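Local coordinates for monomethylamine methyltransferase mtmB1 (Methanosarcina barkeri, PDB 1NTH), which catalyses the transfer of the methyl group of monomethylamine to the corrinoid cofactor of its partner protein MtmC in methanogenesis from methylamine, at residues S305-E310 / S410-N415; A351-D356 / G387-A392. All coordinates share one frame; numbering follows the deposited sequence.

Overall arrangement
Both contacts lie in the helical layer around the parallel beta barrel of this TIM-barrel enzyme, with their centres about 15 Å apart. Along the chain contact 2 is nested inside contact 1: 305-310, 351-356, 387-392, then 410-415. Contact 1 joins the start of helix 309-325 to the loop after helix 398-410. Contact 2 packs helix 343-359 against helix 380-393. Helix 343-359 links the two. Thr306 OG1 lies 2.6 Å from Gln352 OE1, a probable hydrogen bond, and Tyr412 OH packs on Ala351 CB. Helices 309-325 and 343-359 of the outer layer are thus tied to the loop that follows helix 398-410.

Contact 1 (S305-E310 / S410-N415); sequences STNTRE and SLYEKN
Arg309 and Glu413 form the charged part of the contact. The arginine grips the carboxylate side-on, with one nitrogen to each oxygen. Arg309 NE donates to Glu413 OE1 at 3.1 Å, nearly straight at 167°, on the syn lone pair. Arg309 NH2 donates to Glu413 OE2 at 2.9 Å. This second oxygen is also met on its syn side, but well out of the carboxylate plane, in keeping with the 34° turn between the two flat groups. Both oxygens stay close to the guanidinium plane. The arginine chain runs out extended and then bends at chi3 (-65°), which brings NE round to Glu413. Asp406 takes the remaining nitrogen, NH1, in a further salt bridge. An alanine in place of Arg309 would probably leave both Glu413 and Asp406 without their positive mate and let the Glu413 carboxylate turn more freely.

A water makes a second link between the same residues. It accepts from Arg309 N at 2.9 Å and donates to Glu413 OE1, so this oxygen receives two bonds.

The third link is a neutral hydrogen bond. Tyr412 OH donates to Asn307 O at 2.7 Å, in the carbonyl plane. The carbonyl oxygen lies at the edge of the tyrosine ring. The Asn307 amide stands almost perpendicular to that ring, with ND2 3.8 Å from Tyr412 CE1, and its ND2 bonds to Glu348.

The chemistry divides by burial. The tyrosine bond is buried and satisfies a backbone carbonyl just before helix 309-325. The salt bridge is partly exposed and holds the first turn of that helix to the beta turn 412-415.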
ATOM      1  N   SER A 305      43.167 -10.198   4.049  1.00 21.87           N
ATOM      2  CA  SER A 305      42.720  -8.816   4.210  1.00 21.45           C
ATOM      3  C   SER A 305      42.576  -8.119   2.862  1.00 20.29           C
ATOM      4  O   SER A 305      43.218  -8.492   1.881  1.00 20.99           O
ATOM      5  CB  SER A 305      43.709  -8.033   5.075  1.00 21.96           C
ATOM      6  OG  SER A 305      43.383  -6.651   5.091  1.00 24.83           O
ATOM      7  N   THR A 306      41.733  -7.092   2.829  1.00 18.77           N
ATOM      8  CA  THR A 306      41.491  -6.328   1.613  1.00 17.62           C
ATOM      9  C   THR A 306      42.309  -5.036   1.579  1.00 17.93           C
ATOM     10  O   THR A 306      42.252  -4.292   0.601  1.00 19.11           O
ATOM     11  CB  THR A 306      40.007  -5.937   1.500  1.00 18.00           C
ATOM     12  OG1 THR A 306      39.612  -5.269   2.704  1.00 17.72           O
ATOM     13  CG2 THR A 306      39.136  -7.166   1.286  1.00 18.66           C
ATOM     14  N   ASN A 307      43.068  -4.764   2.635  1.00 17.90           N
ATOM     15  CA  ASN A 307      43.848  -3.535   2.671  1.00 18.75           C
ATOM     16  C   ASN A 307      45.367  -3.693   2.654  1.00 19.93           C
ATOM     17  O   ASN A 307      46.087  -2.878   3.232  1.00 20.93           O
ATOM     18  CB  ASN A 307      43.433  -2.679   3.872  1.00 20.04           C
ATOM     19  CG  ASN A 307      43.414  -3.457   5.166  1.00 20.92           C
ATOM     20  OD1 ASN A 307      42.350  -3.813   5.675  1.00 22.59           O
ATOM     21  ND2 ASN A 307      44.597  -3.732   5.708  1.00 20.54           N
ATOM     22  N   THR A 308      45.858  -4.740   2.001  1.00 20.48           N
ATOM     23  CA  THR A 308      47.301  -4.911   1.897  1.00 21.24           C
ATOM     24  C   THR A 308      47.695  -4.049   0.703  1.00 21.24           C
ATOM     25  O   THR A 308      46.835  -3.640  -0.085  1.00 20.59           O
ATOM     26  CB  THR A 308      47.706  -6.378   1.620  1.00 20.55           C
ATOM     27  OG1 THR A 308      47.253  -6.767   0.320  1.00 22.31           O
ATOM     28  CG2 THR A 308      47.114  -7.305   2.673  1.00 21.23           C
ATOM     29  N   ARG A 309      48.981  -3.760   0.568  1.00 20.56           N
ATOM     30  CA  ARG A 309      49.446  -2.939  -0.540  1.00 20.50           C
ATOM     31  C   ARG A 309      48.967  -3.488  -1.882  1.00 20.73           C
ATOM     32  O   ARG A 309      48.492  -2.735  -2.734  1.00 20.91           O
ATOM     33  CB  ARG A 309      50.976  -2.854  -0.518  1.00 21.41           C
ATOM     34  CG  ARG A 309      51.584  -1.980  -1.608  1.00 21.98           C
ATOM     35  CD  ARG A 309      53.094  -1.855  -1.399  1.00 22.71           C
ATOM     36  NE  ARG A 309      53.416  -1.145  -0.163  1.00 23.36           N
ATOM     37  CZ  ARG A 309      53.539   0.176  -0.064  1.00 22.34           C
ATOM     38  NH1 ARG A 309      53.375   0.945  -1.134  1.00 22.24           N
ATOM     39  NH2 ARG A 309      53.816   0.733   1.108  1.00 23.64           N
ATOM     40  N   GLU A 310      49.076  -4.800  -2.065  1.00 19.54           N
ATOM     41  CA  GLU A 310      48.669  -5.422  -3.317  1.00 19.45           C
ATOM     42  C   GLU A 310      47.173  -5.343  -3.605  1.00 19.32           C
ATOM     43  O   GLU A 310      46.776  -4.994  -4.716  1.00 18.74           O
ATOM     44  CB  GLU A 310      49.116  -6.886  -3.357  1.00 21.07           C
ATOM     45  CG  GLU A 310      50.627  -7.063  -3.272  1.00 23.11           C
ATOM     46  CD  GLU A 310      51.128  -7.281  -1.854  1.00 26.22           C
ATOM     47  OE1 GLU A 310      50.401  -6.958  -0.889  1.00 27.05           O
ATOM     48  OE2 GLU A 310      52.269  -7.772  -1.706  1.00 26.99           O
ATOM     49  N   SER A 410      52.660   1.698   4.834  1.00 25.77           N
ATOM     50  CA  SER A 410      53.951   1.367   5.430  1.00 27.46           C
ATOM     51  C   SER A 410      53.877   1.333   6.953  1.00 28.63           C
ATOM     52  O   SER A 410      54.705   0.699   7.610  1.00 29.54           O
ATOM     53  CB  SER A 410      55.016   2.380   4.997  1.00 27.67           C
ATOM     54  OG  SER A 410      55.327   2.237   3.622  1.00 30.28           O
ATOM     55  N   LEU A 411      52.881   2.009   7.517  1.00 28.89           N
ATOM     56  CA  LEU A 411      52.723   2.049   8.965  1.00 28.77           C
ATOM     57  C   LEU A 411      52.208   0.747   9.571  1.00 28.87           C
ATOM     58  O   LEU A 411      52.322   0.545  10.780  1.00 30.32           O
ATOM     59  CB  LEU A 411      51.788   3.194   9.372  1.00 29.65           C
ATOM     60  CG  LEU A 411      52.253   4.631   9.124  1.00 30.98           C
ATOM     61  CD1 LEU A 411      51.185   5.599   9.609  1.00 31.49           C
ATOM     62  CD2 LEU A 411      53.564   4.882   9.852  1.00 31.58           C
ATOM     63  N   TYR A 412      51.648  -0.140   8.753  1.00 26.79           N
ATOM     64  CA  TYR A 412      51.123  -1.392   9.289  1.00 25.72           C
ATOM     65  C   TYR A 412      51.442  -2.662   8.504  1.00 25.44           C
ATOM     66  O   TYR A 412      51.269  -3.764   9.023  1.00 26.42           O
ATOM     67  CB  TYR A 412      49.594  -1.285   9.464  1.00 25.12           C
ATOM     68  CG  TYR A 412      48.803  -1.107   8.174  1.00 23.58           C
ATOM     69  CD1 TYR A 412      48.722  -2.133   7.231  1.00 23.29           C
ATOM     70  CD2 TYR A 412      48.137   0.089   7.899  1.00 24.59           C
ATOM     71  CE1 TYR A 412      47.997  -1.975   6.046  1.00 23.21           C
ATOM     72  CE2 TYR A 412      47.409   0.258   6.717  1.00 23.97           C
ATOM     73  CZ  TYR A 412      47.343  -0.776   5.797  1.00 24.16           C
ATOM     74  OH  TYR A 412      46.626  -0.614   4.630  1.00 23.19           O
ATOM     75  N   GLU A 413      51.918  -2.526   7.271  1.00 26.52           N
ATOM     76  CA  GLU A 413      52.183  -3.702   6.445  1.00 27.58           C
ATOM     77  C   GLU A 413      53.254  -4.674   6.937  1.00 29.12           C
ATOM     78  O   GLU A 413      53.433  -5.745   6.360  1.00 28.71           O
ATOM     79  CB  GLU A 413      52.482  -3.281   5.001  1.00 27.84           C
ATOM     80  CG  GLU A 413      53.845  -2.669   4.755  1.00 27.53           C
ATOM     81  CD  GLU A 413      53.989  -2.178   3.325  1.00 29.28           C
ATOM     82  OE1 GLU A 413      53.366  -2.785   2.424  1.00 29.59           O
ATOM     83  OE2 GLU A 413      54.727  -1.197   3.094  1.00 29.13           O
ATOM     84  N   LYS A 414      53.954  -4.320   8.007  1.00 30.67           N
ATOM     85  CA  LYS A 414      54.980  -5.204   8.547  1.00 33.07           C
ATOM     86  C   LYS A 414      54.476  -5.892   9.811  1.00 32.91           C
ATOM     87  O   LYS A 414      55.213  -6.631  10.465  1.00 33.76           O
ATOM     88  CB  LYS A 414      56.250  -4.401   8.845  1.00 35.79           C
ATOM     89  CG  LYS A 414      56.896  -3.768   7.627  0.50 38.11           C
ATOM     90  CD  LYS A 414      57.436  -4.820   6.674  0.50 40.55           C
ATOM     91  CE  LYS A 414      58.121  -4.177   5.481  0.50 42.02           C
ATOM     92  NZ  LYS A 414      58.651  -5.197   4.536  0.50 44.17           N
ATOM     93  N   ASN A 415      53.204  -5.667  10.133  1.00 30.83           N
ATOM     94  CA  ASN A 415      52.609  -6.235  11.338  1.00 29.91           C
ATOM     95  C   ASN A 415      51.399  -7.137  11.097  1.00 29.09           C
ATOM     96  O   ASN A 415      50.622  -7.382  12.019  1.00 28.53           O
ATOM     97  CB  ASN A 415      52.203  -5.099  12.277  1.00 31.17           C
ATOM     98  CG  ASN A 415      53.347  -4.149  12.568  1.00 33.57           C
ATOM     99  OD1 ASN A 415      53.130  -2.988  12.919  1.00 35.11           O
ATOM    100  ND2 ASN A 415      54.574  -4.638  12.433  1.00 34.51           N
TER
HETATM  101  O   HOH W   1      51.086  -4.593   2.356  1.00 22.28           O

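Contact 2 (A351-D356 / G387-A392); sequences AQSITD and GEVARA
The segments 351-356 and 387-392, parts of helices 343-359 and 380-393, run in roughly the same direction, with a crossing angle of -39°. Their axes come within 8.4 Å. The nearest alpha carbons are Ser353 CA and Ala390 CA, 5.6 Å apart, consistent with a small residue on each side at the closest point.

The serine CB points toward the other helix and lies 3.8 Å from Val389 CG1. Ser353 OG stands opposite the backbone nitrogen (chi1 -180°), which carries it over the Ala390 backbone and to 3.6 Å from Ala390 CB. Its hydrogen bond goes to the carbonyl oxygen of Met386, one residue before the segment, so the buried hydroxyl has a partner on the facing helix. Val389 CG1 also meets Ile354 CG1 at 3.4 Å, tighter than usual for two carbons. The two branched side chains cross at a slant and fill the flank beside the serine.

Around this buried seam, Leu364 of strand 363-366 touches both Ser353 and Ala390. Val401 and Leu405 of helix 398-410 pack on Ile354. The contact therefore joins two helices of the barrel's outer layer, between a strand of the parallel sheet and helix 398-410.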
ATOM      1  N   ALA A 351      43.154   3.302   5.092  1.00 18.80           N
ATOM      2  CA  ALA A 351      43.906   3.163   3.853  1.00 17.97           C
ATOM      3  C   ALA A 351      42.969   2.725   2.732  1.00 17.63           C
ATOM      4  O   ALA A 351      43.067   3.217   1.607  1.00 18.46           O
ATOM      5  CB  ALA A 351      45.032   2.144   4.024  1.00 18.15           C
ATOM      6  N   GLN A 352      42.053   1.810   3.035  1.00 17.71           N
ATOM      7  CA  GLN A 352      41.135   1.348   2.006  1.00 16.85           C
ATOM      8  C   GLN A 352      40.111   2.417   1.640  1.00 17.27           C
ATOM      9  O   GLN A 352      39.729   2.540   0.479  1.00 17.18           O
ATOM     10  CB  GLN A 352      40.419   0.069   2.438  1.00 17.55           C
ATOM     11  CG  GLN A 352      39.697  -0.588   1.277  1.00 18.61           C
ATOM     12  CD  GLN A 352      39.108  -1.931   1.625  1.00 19.25           C
ATOM     13  OE1 GLN A 352      39.606  -2.631   2.510  1.00 19.26           O
ATOM     14  NE2 GLN A 352      38.051  -2.313   0.915  1.00 19.56           N
ATOM     15  N   SER A 353      39.666   3.189   2.627  1.00 17.64           N
ATOM     16  CA  SER A 353      38.699   4.249   2.359  1.00 17.47           C
ATOM     17  C   SER A 353      39.334   5.308   1.457  1.00 17.68           C
ATOM     18  O   SER A 353      38.686   5.848   0.561  1.00 16.17           O
ATOM     19  CB  SER A 353      38.228   4.883   3.670  1.00 18.64           C
ATOM     20  OG  SER A 353      37.285   5.914   3.422  1.00 21.09           O
ATOM     21  N   ILE A 354      40.610   5.602   1.686  1.00 16.81           N
ATOM     22  CA  ILE A 354      41.308   6.580   0.860  1.00 17.43           C
ATOM     23  C   ILE A 354      41.378   6.053  -0.574  1.00 17.89           C
ATOM     24  O   ILE A 354      41.055   6.761  -1.527  1.00 17.90           O
ATOM     25  CB  ILE A 354      42.744   6.830   1.382  1.00 18.56           C
ATOM     26  CG1 ILE A 354      42.684   7.558   2.727  1.00 19.17           C
ATOM     27  CG2 ILE A 354      43.550   7.621   0.354  1.00 17.53           C
ATOM     28  CD1 ILE A 354      44.026   7.626   3.452  1.00 21.56           C
ATOM     29  N   THR A 355      41.785   4.796  -0.713  1.00 18.50           N
ATOM     30  CA  THR A 355      41.907   4.163  -2.020  1.00 17.87           C
ATOM     31  C   THR A 355      40.572   4.093  -2.761  1.00 18.48           C
ATOM     32  O   THR A 355      40.485   4.472  -3.931  1.00 18.12           O
ATOM     33  CB  THR A 355      42.465   2.735  -1.885  1.00 17.77           C
ATOM     34  OG1 THR A 355      43.722   2.779  -1.197  1.00 19.03           O
ATOM     35  CG2 THR A 355      42.657   2.098  -3.257  1.00 19.59           C
ATOM     36  N   ASP A 356      39.539   3.608  -2.078  1.00 17.86           N
ATOM     37  CA  ASP A 356      38.218   3.478  -2.686  1.00 17.90           C
ATOM     38  C   ASP A 356      37.607   4.819  -3.083  1.00 17.79           C
ATOM     39  O   ASP A 356      37.033   4.958  -4.163  1.00 17.87           O
ATOM     40  CB  ASP A 356      37.261   2.752  -1.736  1.00 18.65           C
ATOM     41  CG  ASP A 356      37.622   1.290  -1.548  1.00 19.21           C
ATOM     42  OD1 ASP A 356      38.308   0.727  -2.431  1.00 21.30           O
ATOM     43  OD2 ASP A 356      37.204   0.702  -0.527  1.00 20.40           O
ATOM     44  N   GLY A 387      33.908   6.534   7.028  1.00 17.20           N
ATOM     45  CA  GLY A 387      33.189   7.676   6.490  1.00 16.41           C
ATOM     46  C   GLY A 387      33.934   8.997   6.580  1.00 17.65           C
ATOM     47  O   GLY A 387      33.938   9.772   5.625  1.00 18.59           O
ATOM     48  N   GLU A 388      34.560   9.269   7.723  1.00 17.21           N
ATOM     49  CA  GLU A 388      35.301  10.520   7.885  1.00 17.62           C
ATOM     50  C   GLU A 388      36.471  10.594   6.914  1.00 17.00           C
ATOM     51  O   GLU A 388      36.759  11.648   6.346  1.00 17.37           O
ATOM     52  CB  GLU A 388      35.823  10.663   9.317  1.00 19.61           C
ATOM     53  CG  GLU A 388      34.763  11.067  10.324  1.00 22.72           C
ATOM     54  CD  GLU A 388      35.321  11.958  11.418  1.00 24.36           C
ATOM     55  OE1 GLU A 388      35.965  11.436  12.354  1.00 25.95           O
ATOM     56  OE2 GLU A 388      35.125  13.190  11.328  1.00 26.73           O
ATOM     57  N   VAL A 389      37.144   9.465   6.730  1.00 17.61           N
ATOM     58  CA  VAL A 389      38.280   9.404   5.827  1.00 17.63           C
ATOM     59  C   VAL A 389      37.824   9.606   4.384  1.00 16.66           C
ATOM     60  O   VAL A 389      38.522  10.236   3.588  1.00 17.10           O
ATOM     61  CB  VAL A 389      39.025   8.061   5.973  1.00 16.63           C
ATOM     62  CG1 VAL A 389      40.083   7.923   4.886  1.00 17.58           C
ATOM     63  CG2 VAL A 389      39.681   7.990   7.350  1.00 19.56           C
ATOM     64  N   ALA A 390      36.646   9.083   4.048  1.00 16.64           N
ATOM     65  CA  ALA A 390      36.122   9.248   2.695  1.00 16.93           C
ATOM     66  C   ALA A 390      35.873  10.732   2.429  1.00 16.92           C
ATOM     67  O   ALA A 390      36.178  11.240   1.350  1.00 17.61           O
ATOM     68  CB  ALA A 390      34.826   8.452   2.527  1.00 15.79           C
ATOM     69  N   ARG A 391      35.315  11.427   3.415  1.00 16.69           N
ATOM     70  CA  ARG A 391      35.047  12.852   3.270  1.00 18.13           C
ATOM     71  C   ARG A 391      36.357  13.609   3.062  1.00 17.65           C
ATOM     72  O   ARG A 391      36.453  14.479   2.197  1.00 18.85           O
ATOM     73  CB  ARG A 391      34.342  13.402   4.513  1.00 17.99           C
ATOM     74  CG  ARG A 391      34.004  14.882   4.406  1.00 22.15           C
ATOM     75  CD  ARG A 391      33.454  15.440   5.715  1.00 21.14           C
ATOM     76  NE  ARG A 391      34.460  15.458   6.771  1.00 23.77           N
ATOM     77  CZ  ARG A 391      34.431  14.680   7.848  1.00 24.12           C
ATOM     78  NH1 ARG A 391      33.443  13.813   8.018  1.00 22.94           N
ATOM     79  NH2 ARG A 391      35.394  14.772   8.756  1.00 24.98           N
ATOM     80  N   ALA A 392      37.363  13.269   3.861  1.00 18.44           N
ATOM     81  CA  ALA A 392      38.667  13.919   3.775  1.00 19.54           C
ATOM     82  C   ALA A 392      39.375  13.665   2.445  1.00 20.19           C
ATOM     83  O   ALA A 392      40.068  14.538   1.925  1.00 22.06           O
ATOM     84  CB  ALA A 392      39.550  13.451   4.929  1.00 19.46           C
TER